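Local coordinates for capsid protein (Infectious hypodermal and hematopoietic necrosis virus, PDB 3N7X), which assembles, as sixty copies, into the icosahedral shell of a shrimp-infecting brevidensovirus and binds calcium, at residues K112-L126 against K280-E294. Sequence-based numbering, arbitrary orientation.
Sequences KVHKAGVVMHSMVPL and KLGCRVQADFFLHLE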
loop_
_atom_site.group_PDB
_atom_site.type_symbol
_atom_site.label_atom_id
_atom_site.label_comp_id
_atom_site.label_asym_id
_atom_site.label_seq_id
_atom_site.Cartn_x
_atom_site.Cartn_y
_atom_site.Cartn_z
ATOM N N LYS A 112 81.261 -6.080 -41.532
ATOM C CA LYS A 112 80.998 -5.284 -40.333
ATOM C C LYS A 112 81.232 -6.189 -39.146
ATOM O O LYS A 112 81.067 -7.406 -39.247
ATOM C CB LYS A 112 79.531 -4.866 -40.220
ATOM C CG LYS A 112 79.006 -3.913 -41.231
ATOM C CD LYS A 112 77.537 -3.654 -40.949
ATOM C CE LYS A 112 76.968 -2.683 -41.958
ATOM N NZ LYS A 112 75.529 -2.432 -41.716
ATOM N N VAL A 113 81.596 -5.591 -38.020
ATOM C CA VAL A 113 81.761 -6.341 -36.790
ATOM C C VAL A 113 80.694 -5.767 -35.872
ATOM O O VAL A 113 80.678 -4.566 -35.589
ATOM C CB VAL A 113 83.137 -6.134 -36.149
ATOM C CG1 VAL A 113 83.186 -6.857 -34.808
ATOM C CG2 VAL A 113 84.219 -6.667 -37.065
ATOM N N HIS A 114 79.782 -6.620 -35.428
ATOM C CA HIS A 114 78.710 -6.185 -34.551
ATOM C C HIS A 114 79.149 -6.158 -33.104
ATOM O O HIS A 114 79.178 -5.107 -32.470
ATOM C CB HIS A 114 77.503 -7.110 -34.704
ATOM C CG HIS A 114 76.777 -6.930 -35.999
ATOM N ND1 HIS A 114 75.977 -5.835 -36.255
ATOM C CD2 HIS A 114 76.777 -7.667 -37.134
ATOM C CE1 HIS A 114 75.521 -5.906 -37.493
ATOM N NE2 HIS A 114 75.991 -7.007 -38.049
ATOM N N LYS A 115 79.512 -7.320 -32.590
ATOM C CA LYS A 115 79.911 -7.436 -31.202
ATOM C C LYS A 115 81.064 -8.429 -31.085
ATOM O O LYS A 115 81.194 -9.345 -31.897
ATOM C CB LYS A 115 78.701 -7.915 -30.398
ATOM C CG LYS A 115 78.849 -7.886 -28.900
ATOM C CD LYS A 115 77.589 -8.434 -28.227
ATOM C CE LYS A 115 77.718 -8.408 -26.699
ATOM N NZ LYS A 115 76.570 -9.055 -25.987
ATOM N N ALA A 116 81.912 -8.234 -30.085
ATOM C CA ALA A 116 83.036 -9.127 -29.855
ATOM C C ALA A 116 83.449 -8.965 -28.402
ATOM O O ALA A 116 83.122 -7.958 -27.768
ATOM C CB ALA A 116 84.190 -8.779 -30.776
ATOM N N GLY A 117 84.154 -9.954 -27.866
ATOM C CA GLY A 117 84.575 -9.847 -26.486
ATOM C C GLY A 117 85.240 -11.077 -25.910
ATOM O O GLY A 117 85.462 -12.076 -26.602
ATOM N N VAL A 118 85.551 -10.993 -24.622
ATOM C CA VAL A 118 86.200 -12.076 -23.908
ATOM C C VAL A 118 85.641 -12.203 -22.516
ATOM O O VAL A 118 85.086 -11.253 -21.955
ATOM C CB VAL A 118 87.703 -11.813 -23.734
ATOM C CG1 VAL A 118 88.404 -13.061 -23.214
ATOM C CG2 VAL A 118 88.288 -11.390 -25.040
ATOM N N VAL A 119 85.804 -13.395 -21.967
ATOM C CA VAL A 119 85.391 -13.677 -20.612
ATOM C C VAL A 119 86.532 -14.481 -20.028
ATOM O O VAL A 119 86.864 -15.549 -20.539
ATOM C CB VAL A 119 84.116 -14.539 -20.542
ATOM C CG1 VAL A 119 83.734 -14.762 -19.087
ATOM C CG2 VAL A 119 82.987 -13.861 -21.272
ATOM N N MET A 120 87.158 -13.960 -18.984
ATOM C CA MET A 120 88.237 -14.691 -18.343
ATOM C C MET A 120 87.641 -15.300 -17.089
ATOM O O MET A 120 86.874 -14.643 -16.381
ATOM C CB MET A 120 89.388 -13.759 -17.979
ATOM C CG MET A 120 90.065 -13.127 -19.184
ATOM S SD MET A 120 91.562 -12.214 -18.735
ATOM C CE MET A 120 90.871 -10.796 -17.842
ATOM N N HIS A 121 87.976 -16.558 -16.824
ATOM C CA HIS A 121 87.450 -17.233 -15.652
ATOM C C HIS A 121 88.363 -18.363 -15.208
ATOM O O HIS A 121 89.434 -18.569 -15.775
ATOM C CB HIS A 121 86.054 -17.800 -15.952
ATOM C CG HIS A 121 86.036 -18.845 -17.030
ATOM N ND1 HIS A 121 85.909 -18.538 -18.368
ATOM C CD2 HIS A 121 86.128 -20.196 -16.964
ATOM C CE1 HIS A 121 85.922 -19.654 -19.081
ATOM N NE2 HIS A 121 86.054 -20.674 -18.252
ATOM N N SER A 122 87.927 -19.079 -14.174
ATOM C CA SER A 122 88.657 -20.225 -13.655
ATOM C C SER A 122 90.113 -19.950 -13.298
ATOM O O SER A 122 90.995 -20.755 -13.602
ATOM C CB SER A 122 88.598 -21.359 -14.676
ATOM O OG SER A 122 87.257 -21.713 -14.944
ATOM N N MET A 123 90.370 -18.824 -12.646
ATOM C CA MET A 123 91.733 -18.493 -12.269
ATOM C C MET A 123 92.368 -19.521 -11.337
ATOM O O MET A 123 91.718 -20.042 -10.430
ATOM C CB MET A 123 91.786 -17.136 -11.582
ATOM C CG MET A 123 93.166 -16.807 -11.058
ATOM S SD MET A 123 93.199 -15.264 -10.163
ATOM C CE MET A 123 92.900 -14.104 -11.518
ATOM N N VAL A 124 93.648 -19.801 -11.574
ATOM C CA VAL A 124 94.409 -20.727 -10.749
ATOM C C VAL A 124 95.671 -19.995 -10.299
ATOM O O VAL A 124 96.598 -19.803 -11.082
ATOM C CB VAL A 124 94.818 -21.984 -11.534
ATOM C CG1 VAL A 124 95.676 -22.886 -10.658
ATOM C CG2 VAL A 124 93.580 -22.727 -12.003
ATOM N N PRO A 125 95.710 -19.553 -9.031
ATOM C CA PRO A 125 96.861 -18.833 -8.469
ATOM C C PRO A 125 98.119 -19.700 -8.370
ATOM O O PRO A 125 98.051 -20.875 -8.006
ATOM C CB PRO A 125 96.355 -18.391 -7.094
ATOM C CG PRO A 125 94.873 -18.274 -7.295
ATOM C CD PRO A 125 94.566 -19.509 -8.104
ATOM N N LEU A 126 99.265 -19.101 -8.679
ATOM C CA LEU A 126 100.539 -19.810 -8.653
ATOM C C LEU A 126 101.601 -19.077 -7.847
ATOM O O LEU A 126 101.526 -17.862 -7.663
ATOM C CB LEU A 126 101.053 -19.981 -10.081
ATOM C CG LEU A 126 100.131 -20.708 -11.054
ATOM C CD1 LEU A 126 100.613 -20.477 -12.467
ATOM C CD2 LEU A 126 100.096 -22.193 -10.717
ATOM N N LYS A 280 106.783 -14.237 -5.240
ATOM C CA LYS A 280 106.788 -14.579 -6.656
ATOM C C LYS A 280 105.456 -15.260 -6.932
ATOM O O LYS A 280 105.318 -16.480 -6.797
ATOM C CB LYS A 280 107.948 -15.523 -6.982
ATOM C CG LYS A 280 109.323 -14.948 -6.675
ATOM C CD LYS A 280 110.437 -15.831 -7.237
ATOM C CE LYS A 280 111.816 -15.354 -6.789
ATOM N NZ LYS A 280 112.002 -15.510 -5.312
ATOM N N LEU A 281 104.470 -14.454 -7.304
ATOM C CA LEU A 281 103.138 -14.965 -7.576
ATOM C C LEU A 281 102.733 -14.765 -9.027
ATOM O O LEU A 281 103.267 -13.905 -9.728
ATOM C CB LEU A 281 102.115 -14.270 -6.666
ATOM C CG LEU A 281 102.381 -14.284 -5.158
ATOM C CD1 LEU A 281 101.283 -13.510 -4.454
ATOM C CD2 LEU A 281 102.439 -15.719 -4.643
ATOM N N GLY A 282 101.773 -15.572 -9.464
ATOM C CA GLY A 282 101.268 -15.487 -10.817
ATOM C C GLY A 282 99.953 -16.231 -10.861
ATOM O O GLY A 282 99.428 -16.615 -9.817
ATOM N N CYS A 283 99.410 -16.436 -12.053
ATOM C CA CYS A 283 98.157 -17.161 -12.171
ATOM C C CYS A 283 97.885 -17.524 -13.618
ATOM O O CYS A 283 98.491 -16.970 -14.538
ATOM C CB CYS A 283 97.004 -16.314 -11.646
ATOM S SG CYS A 283 96.538 -14.978 -12.767
ATOM N N ARG A 284 96.972 -18.468 -13.807
ATOM C CA ARG A 284 96.569 -18.908 -15.133
ATOM C C ARG A 284 95.056 -18.869 -15.188
ATOM O O ARG A 284 94.379 -19.300 -14.253
ATOM C CB ARG A 284 97.043 -20.331 -15.405
ATOM C CG ARG A 284 96.293 -21.035 -16.538
ATOM C CD ARG A 284 96.917 -22.388 -16.719
ATOM N NE ARG A 284 96.191 -23.341 -17.558
ATOM C CZ ARG A 284 94.963 -23.781 -17.320
ATOM N NH1 ARG A 284 94.281 -23.345 -16.276
ATOM N NH2 ARG A 284 94.450 -24.727 -18.085
ATOM N N VAL A 285 94.525 -18.354 -16.285
ATOM C CA VAL A 285 93.083 -18.266 -16.441
ATOM C C VAL A 285 92.687 -18.816 -17.796
ATOM O O VAL A 285 93.538 -19.043 -18.655
ATOM C CB VAL A 285 92.590 -16.796 -16.363
ATOM C CG1 VAL A 285 93.061 -16.149 -15.073
ATOM C CG2 VAL A 285 93.091 -16.015 -17.569
ATOM N N GLN A 286 91.392 -19.044 -17.975
ATOM C CA GLN A 286 90.877 -19.507 -19.252
ATOM C C GLN A 286 90.212 -18.273 -19.841
ATOM O O GLN A 286 89.566 -17.508 -19.123
ATOM C CB GLN A 286 89.835 -20.613 -19.077
ATOM C CG GLN A 286 89.377 -21.189 -20.409
ATOM C CD GLN A 286 88.311 -22.254 -20.266
ATOM O OE1 GLN A 286 88.400 -23.125 -19.400
ATOM N NE2 GLN A 286 87.300 -22.201 -21.130
ATOM N N ALA A 287 90.382 -18.061 -21.137
ATOM C CA ALA A 287 89.787 -16.901 -21.777
ATOM C C ALA A 287 88.989 -17.330 -22.996
ATOM O O ALA A 287 89.543 -17.887 -23.945
ATOM C CB ALA A 287 90.875 -15.913 -22.175
ATOM N N ASP A 288 87.686 -17.079 -22.962
ATOM C CA ASP A 288 86.820 -17.441 -24.073
ATOM C C ASP A 288 86.538 -16.203 -24.919
ATOM O O ASP A 288 86.153 -15.154 -24.396
ATOM C CB ASP A 288 85.524 -18.068 -23.545
ATOM C CG ASP A 288 85.778 -19.354 -22.746
ATOM O OD1 ASP A 288 86.831 -20.003 -22.965
ATOM O OD2 ASP A 288 84.920 -19.723 -21.908
ATOM N N PHE A 289 86.751 -16.337 -26.226
ATOM C CA PHE A 289 86.573 -15.244 -27.178
ATOM C C PHE A 289 85.448 -15.483 -28.158
ATOM O O PHE A 289 85.155 -16.624 -28.515
ATOM C CB PHE A 289 87.840 -15.052 -28.014
ATOM C CG PHE A 289 89.020 -14.552 -27.241
ATOM C CD1 PHE A 289 89.453 -13.236 -27.388
ATOM C CD2 PHE A 289 89.725 -15.401 -26.389
ATOM C CE1 PHE A 289 90.576 -12.770 -26.698
ATOM C CE2 PHE A 289 90.845 -14.947 -25.695
ATOM C CZ PHE A 289 91.273 -13.628 -25.850
ATOM N N PHE A 290 84.842 -14.395 -28.621
ATOM C CA PHE A 290 83.783 -14.489 -29.613
ATOM C C PHE A 290 83.706 -13.186 -30.405
ATOM O O PHE A 290 84.019 -12.108 -29.889
ATOM C CB PHE A 290 82.422 -14.755 -28.958
ATOM C CG PHE A 290 81.815 -13.541 -28.323
ATOM C CD1 PHE A 290 82.166 -13.165 -27.025
ATOM C CD2 PHE A 290 80.948 -12.725 -29.049
ATOM C CE1 PHE A 290 81.666 -11.990 -26.459
ATOM C CE2 PHE A 290 80.441 -11.547 -28.494
ATOM C CZ PHE A 290 80.804 -11.180 -27.195
ATOM N N LEU A 291 83.291 -13.299 -31.661
ATOM C CA LEU A 291 83.127 -12.143 -32.523
ATOM C C LEU A 291 82.035 -12.445 -33.539
ATOM O O LEU A 291 82.001 -13.529 -34.130
ATOM C CB LEU A 291 84.434 -11.804 -33.238
ATOM C CG LEU A 291 84.335 -10.611 -34.199
ATOM C CD1 LEU A 291 85.672 -9.892 -34.277
ATOM C CD2 LEU A 291 83.885 -11.088 -35.579
ATOM N N HIS A 292 81.129 -11.487 -33.716
ATOM C CA HIS A 292 80.031 -11.625 -34.662
ATOM C C HIS A 292 80.344 -10.785 -35.888
ATOM O O HIS A 292 80.384 -9.554 -35.824
ATOM C CB HIS A 292 78.707 -11.175 -34.034
ATOM C CG HIS A 292 78.281 -12.011 -32.865
ATOM N ND1 HIS A 292 78.133 -13.382 -32.943
ATOM C CD2 HIS A 292 77.986 -11.674 -31.586
ATOM C CE1 HIS A 292 77.767 -13.853 -31.764
ATOM N NE2 HIS A 292 77.671 -12.838 -30.923
ATOM N N LEU A 293 80.572 -11.469 -37.003
ATOM C CA LEU A 293 80.904 -10.813 -38.252
ATOM C C LEU A 293 79.755 -10.893 -39.244
ATOM O O LEU A 293 79.017 -11.878 -39.283
ATOM C CB LEU A 293 82.134 -11.478 -38.861
ATOM C CG LEU A 293 82.729 -10.798 -40.093
ATOM C CD1 LEU A 293 83.479 -9.545 -39.672
ATOM C CD2 LEU A 293 83.672 -11.755 -40.794
ATOM N N GLU A 294 79.592 -9.838 -40.032
ATOM C CA GLU A 294 78.562 -9.820 -41.057
ATOM C C GLU A 294 79.293 -9.508 -42.349
ATOM O O GLU A 294 80.039 -8.533 -42.439
ATOM C CB GLU A 294 77.491 -8.761 -40.777
ATOM C CG GLU A 294 76.449 -8.661 -41.891
ATOM C CD GLU A 294 75.282 -7.730 -41.567
ATOM O OE1 GLU A 294 75.424 -6.855 -40.684
ATOM O OE2 GLU A 294 74.216 -7.868 -42.211
HETATM O O HOH W 1 73.943 -4.529 -41.198
#
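H114 and E294 meet near one end of two antiparallel strands, 112-126 and 281-294: NE2 of H114 gives its hydrogen to OE1 of E294 at 2.7 Å. The carboxylate oxygen lies near the imidazole plane, yet the nitrogen approaches it from above the carboxylate plane. K112, its chain extended alongside E294, reaches the same OE1 through a water; K112 NZ also donates to T217 O, and E294 OE2 is hydrogen-bonded to S45 OG. Further along, the F290 ring, swung over the neighbouring strand by chi1 of 77°, lies flat on the backbone of side-chain-less G117, with G117 N 3.5 Å above the ring plane; K115 CG comes to its edge, 4.0 Å from F290 CE2. On the opposite face V118 CG1 sits over the centre of the F289 ring, 3.9 Å from its centroid, a CH-pi contact, and A116 CB packs on L291 CG at 3.9 Å. Backbone hydrogen bonds run the full length, the register slipping by one residue at two beta bulges, between V113 and A116 and between H121 and V124. Near the second, Q286 NE2 bonds the syn lone pair of D288 OD1 at 2.9 Å, while D288 OD2 accepts a hydrogen bond from the backbone N of L38 of a neighbouring subunit. Gripped at both oxygens, the E294 carboxylate is fixed in rotation; the buried apolar face is consistent with the barrel interior, and the mixed face turns D288 and Q286 to other subunits.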